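Local coordinates for periplasmic binding protein/LacI transcriptional regulator (PDB 4YLE) that probably binds a simple sugar in the periplasm and delivers it to an ABC transporter for uptake, at residues A[180-185]-A[255-260]. Residues are numbered along the deposited sequence; the frame is centred on the assembly and turned at random.
Sequences QQRTAG and GYDNIN
R182 of helix 177-193 reaches Y256 in the loop after strand 252-254, and the two backbones stay well apart, with 9.0 Å between R182 CA and Y256 CA. Helix and loop follow strands 166-171 and 252-254 of the same four-stranded parallel sheet. Side chains make the whole contact, and nearly all of it is R182 laid over one face of the Y256 ring. The R182 chain runs extended from CG to NE, which carries the guanidinium out to the ring. Its CD sits almost squarely over the ring, 3.7 Å from the centroid and 9° off the normal, a CH-pi contact. NE lies further out toward the rim, 3.2 Å from Y256 CE2. The guanidinium and ring planes are 19° apart, so the two flat groups lie nearly face to face. Y256 CD2 lies over the centre of the guanidinium. The ring is brought there with CG anti to the Y256 backbone N (chi1 -157°).

D257 comes in obliquely. Its OD1 is 4.4 Å from R182 NH1, well out of the guanidinium plane: opposite charges, not a salt bridge. The polar ends have other partners: R182 NE bonds to N146 OD1 and NH1 to G230 O, while D257 OD1 accepts from Q277 NE2.

R182 NH1 and D257 OD2 both hydrogen-bond an unidentified bound ligand, consistent with a place in the sugar-binding cleft expected of this family. Lying over the ring uses one guanidinium face, while NE, NH1 and NH2 keep hydrogen-bond partners outside the ring; the buried carboxylate close by probably eases the cost of burying the arginine's charge.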
ATOM      1  N   GLN A 180       5.953   7.484  -0.667  1.00 19.53           N
ATOM      2  CA  GLN A 180       7.068   8.304  -0.240  1.00 18.51           C
ATOM      3  C   GLN A 180       7.913   7.633   0.796  1.00 23.16           C
ATOM      4  O   GLN A 180       9.134   7.705   0.757  1.00 21.53           O
ATOM      5  CB  GLN A 180       6.543   9.639   0.298  1.00 25.92           C
ATOM      6  CG  GLN A 180       5.836  10.440  -0.754  1.00 26.24           C
ATOM      7  CD  GLN A 180       4.948  11.534  -0.192  1.00 45.03           C
ATOM      8  OE1 GLN A 180       4.919  11.783   1.016  1.00 45.03           O
ATOM      9  NE2 GLN A 180       4.197  12.182  -1.073  1.00 48.41           N
ATOM     10  N   GLN A 181       7.270   6.963   1.739  1.00 20.83           N
ATOM     11  CA  GLN A 181       8.010   6.352   2.828  1.00 22.11           C
ATOM     12  C   GLN A 181       8.748   5.104   2.373  1.00 18.47           C
ATOM     13  O   GLN A 181       9.830   4.817   2.894  1.00 18.56           O
ATOM     14  CB  GLN A 181       7.062   6.058   3.969  1.00 21.51           C
ATOM     15  CG  GLN A 181       6.490   7.348   4.541  1.00 21.27           C
ATOM     16  CD  GLN A 181       7.589   8.260   5.071  1.00 33.03           C
ATOM     17  OE1 GLN A 181       7.903   9.320   4.499  1.00 39.96           O
ATOM     18  NE2 GLN A 181       8.219   7.817   6.125  1.00 26.18           N
ATOM     19  N   ARG A 182       8.211   4.380   1.385  1.00 17.04           N
ATOM     20  CA  ARG A 182       8.964   3.237   0.859  1.00 18.60           C
ATOM     21  C   ARG A 182      10.178   3.722   0.111  1.00 17.35           C
ATOM     22  O   ARG A 182      11.263   3.169   0.250  1.00 17.48           O
ATOM     23  CB  ARG A 182       8.104   2.354  -0.058  1.00 15.43           C
ATOM     24  CG  ARG A 182       7.096   1.603   0.794  1.00 16.67           C
ATOM     25  CD  ARG A 182       6.272   0.613   0.007  1.00 17.11           C
ATOM     26  NE  ARG A 182       5.050   0.405   0.758  1.00 14.60           N
ATOM     27  CZ  ARG A 182       3.893   0.033   0.238  1.00 16.76           C
ATOM     28  NH1 ARG A 182       3.791  -0.219  -1.064  1.00 14.04           N
ATOM     29  NH2 ARG A 182       2.841  -0.092   1.032  1.00 16.99           N
ATOM     30  N   THR A 183      10.007   4.761  -0.694  1.00 16.54           N
ATOM     31  CA  THR A 183      11.163   5.294  -1.383  1.00 16.13           C
ATOM     32  C   THR A 183      12.230   5.748  -0.367  1.00 17.42           C
ATOM     33  O   THR A 183      13.417   5.496  -0.546  1.00 19.08           O
ATOM     34  CB  THR A 183      10.758   6.446  -2.343  1.00 16.64           C
ATOM     35  OG1 THR A 183      10.000   5.860  -3.426  1.00 16.94           O
ATOM     36  CG2 THR A 183      11.999   7.189  -2.889  1.00 20.99           C
ATOM     37  N   ALA A 184      11.813   6.391   0.709  1.00 18.06           N
ATOM     38  CA  ALA A 184      12.762   6.842   1.709  1.00 19.33           C
ATOM     39  C   ALA A 184      13.490   5.668   2.388  1.00 21.35           C
ATOM     40  O   ALA A 184      14.703   5.722   2.575  1.00 21.15           O
ATOM     41  CB  ALA A 184      12.042   7.708   2.745  1.00 20.38           C
ATOM     42  N   GLY A 185      12.753   4.603   2.743  1.00 18.23           N
ATOM     43  CA  GLY A 185      13.372   3.406   3.310  1.00 23.93           C
ATOM     44  C   GLY A 185      14.376   2.769   2.361  1.00 22.90           C
ATOM     45  O   GLY A 185      15.465   2.354   2.772  1.00 19.69           O
ATOM     46  N   GLY A 255      10.638  -6.065  -4.360  1.00 16.73           N
ATOM     47  CA  GLY A 255       9.308  -5.496  -4.329  1.00 15.87           C
ATOM     48  C   GLY A 255       8.803  -5.364  -2.916  1.00 16.18           C
ATOM     49  O   GLY A 255       9.584  -5.213  -1.973  1.00 17.24           O
ATOM     50  N   TYR A 256       7.485  -5.398  -2.800  1.00 14.63           N
ATOM     51  CA  TYR A 256       6.794  -5.154  -1.537  1.00 15.73           C
ATOM     52  C   TYR A 256       5.355  -5.616  -1.728  1.00 15.31           C
ATOM     53  O   TYR A 256       4.710  -5.162  -2.668  1.00 18.25           O
ATOM     54  CB  TYR A 256       6.839  -3.662  -1.211  1.00 13.45           C
ATOM     55  CG  TYR A 256       6.672  -3.248   0.230  1.00 14.37           C
ATOM     56  CD1 TYR A 256       7.777  -3.023   1.011  1.00 17.40           C
ATOM     57  CD2 TYR A 256       5.416  -2.993   0.765  1.00 16.11           C
ATOM     58  CE1 TYR A 256       7.658  -2.585   2.305  1.00 16.95           C
ATOM     59  CE2 TYR A 256       5.306  -2.532   2.088  1.00 16.23           C
ATOM     60  CZ  TYR A 256       6.449  -2.358   2.823  1.00 15.75           C
ATOM     61  OH  TYR A 256       6.303  -1.903   4.108  1.00 22.31           O
ATOM     62  N   ASP A 257       4.871  -6.476  -0.829  1.00 16.79           N
ATOM     63  CA  ASP A 257       3.453  -6.937  -0.685  1.00 14.03           C
ATOM     64  C   ASP A 257       3.362  -8.440  -0.464  1.00 18.25           C
ATOM     65  O   ASP A 257       2.389  -8.923   0.127  1.00 19.34           O
ATOM     66  CB  ASP A 257       2.531  -6.613  -1.885  1.00 15.94           C
ATOM     67  CG  ASP A 257       2.130  -5.132  -1.955  1.00 18.28           C
ATOM     68  OD1 ASP A 257       2.339  -4.412  -0.962  1.00 16.39           O
ATOM     69  OD2 ASP A 257       1.637  -4.697  -3.019  1.00 15.73           O
ATOM     70  N   ASN A 258       4.328  -9.186  -0.991  1.00 19.46           N
ATOM     71  CA  ASN A 258       4.276 -10.641  -0.985  1.00 20.92           C
ATOM     72  C   ASN A 258       2.998 -11.223  -1.615  1.00 20.96           C
ATOM     73  O   ASN A 258       2.339 -12.115  -1.035  1.00 22.60           O
ATOM     74  CB  ASN A 258       4.449 -11.137   0.441  1.00 20.53           C
ATOM     75  CG  ASN A 258       4.802 -12.596   0.519  1.00 25.15           C
ATOM     76  OD1 ASN A 258       5.383 -13.179  -0.406  1.00 26.00           O
ATOM     77  ND2 ASN A 258       4.422 -13.220   1.628  1.00 23.97           N
ATOM     78  N   ILE A 259       2.641 -10.751  -2.811  1.00 21.71           N
ATOM     79  CA  ILE A 259       1.504 -11.356  -3.516  1.00 21.42           C
ATOM     80  C   ILE A 259       1.860 -12.725  -4.083  1.00 28.53           C
ATOM     81  O   ILE A 259       3.022 -13.018  -4.337  1.00 25.83           O
ATOM     82  CB  ILE A 259       0.971 -10.455  -4.654  1.00 21.75           C
ATOM     83  CG1 ILE A 259       2.021 -10.311  -5.759  1.00 23.04           C
ATOM     84  CG2 ILE A 259       0.524  -9.112  -4.057  1.00 19.67           C
ATOM     85  CD1 ILE A 259       1.594  -9.468  -6.950  1.00 24.81           C
ATOM     86  N   ASN A 260       0.853 -13.575  -4.269  1.00 22.87           N
ATOM     87  CA  ASN A 260       1.115 -14.917  -4.781  1.00 24.70           C
ATOM     88  C   ASN A 260       1.893 -14.896  -6.069  1.00 24.59           C
ATOM     89  O   ASN A 260       2.750 -15.747  -6.279  1.00 27.04           O
ATOM     90  CB  ASN A 260      -0.183 -15.685  -5.004  1.00 27.18           C
ATOM     91  CG  ASN A 260      -0.829 -16.059  -3.717  1.00 43.66           C
ATOM     92  OD1 ASN A 260      -0.161 -16.593  -2.834  1.00 57.08           O
ATOM     93  ND2 ASN A 260      -2.122 -15.755  -3.570  1.00 51.92           N
TER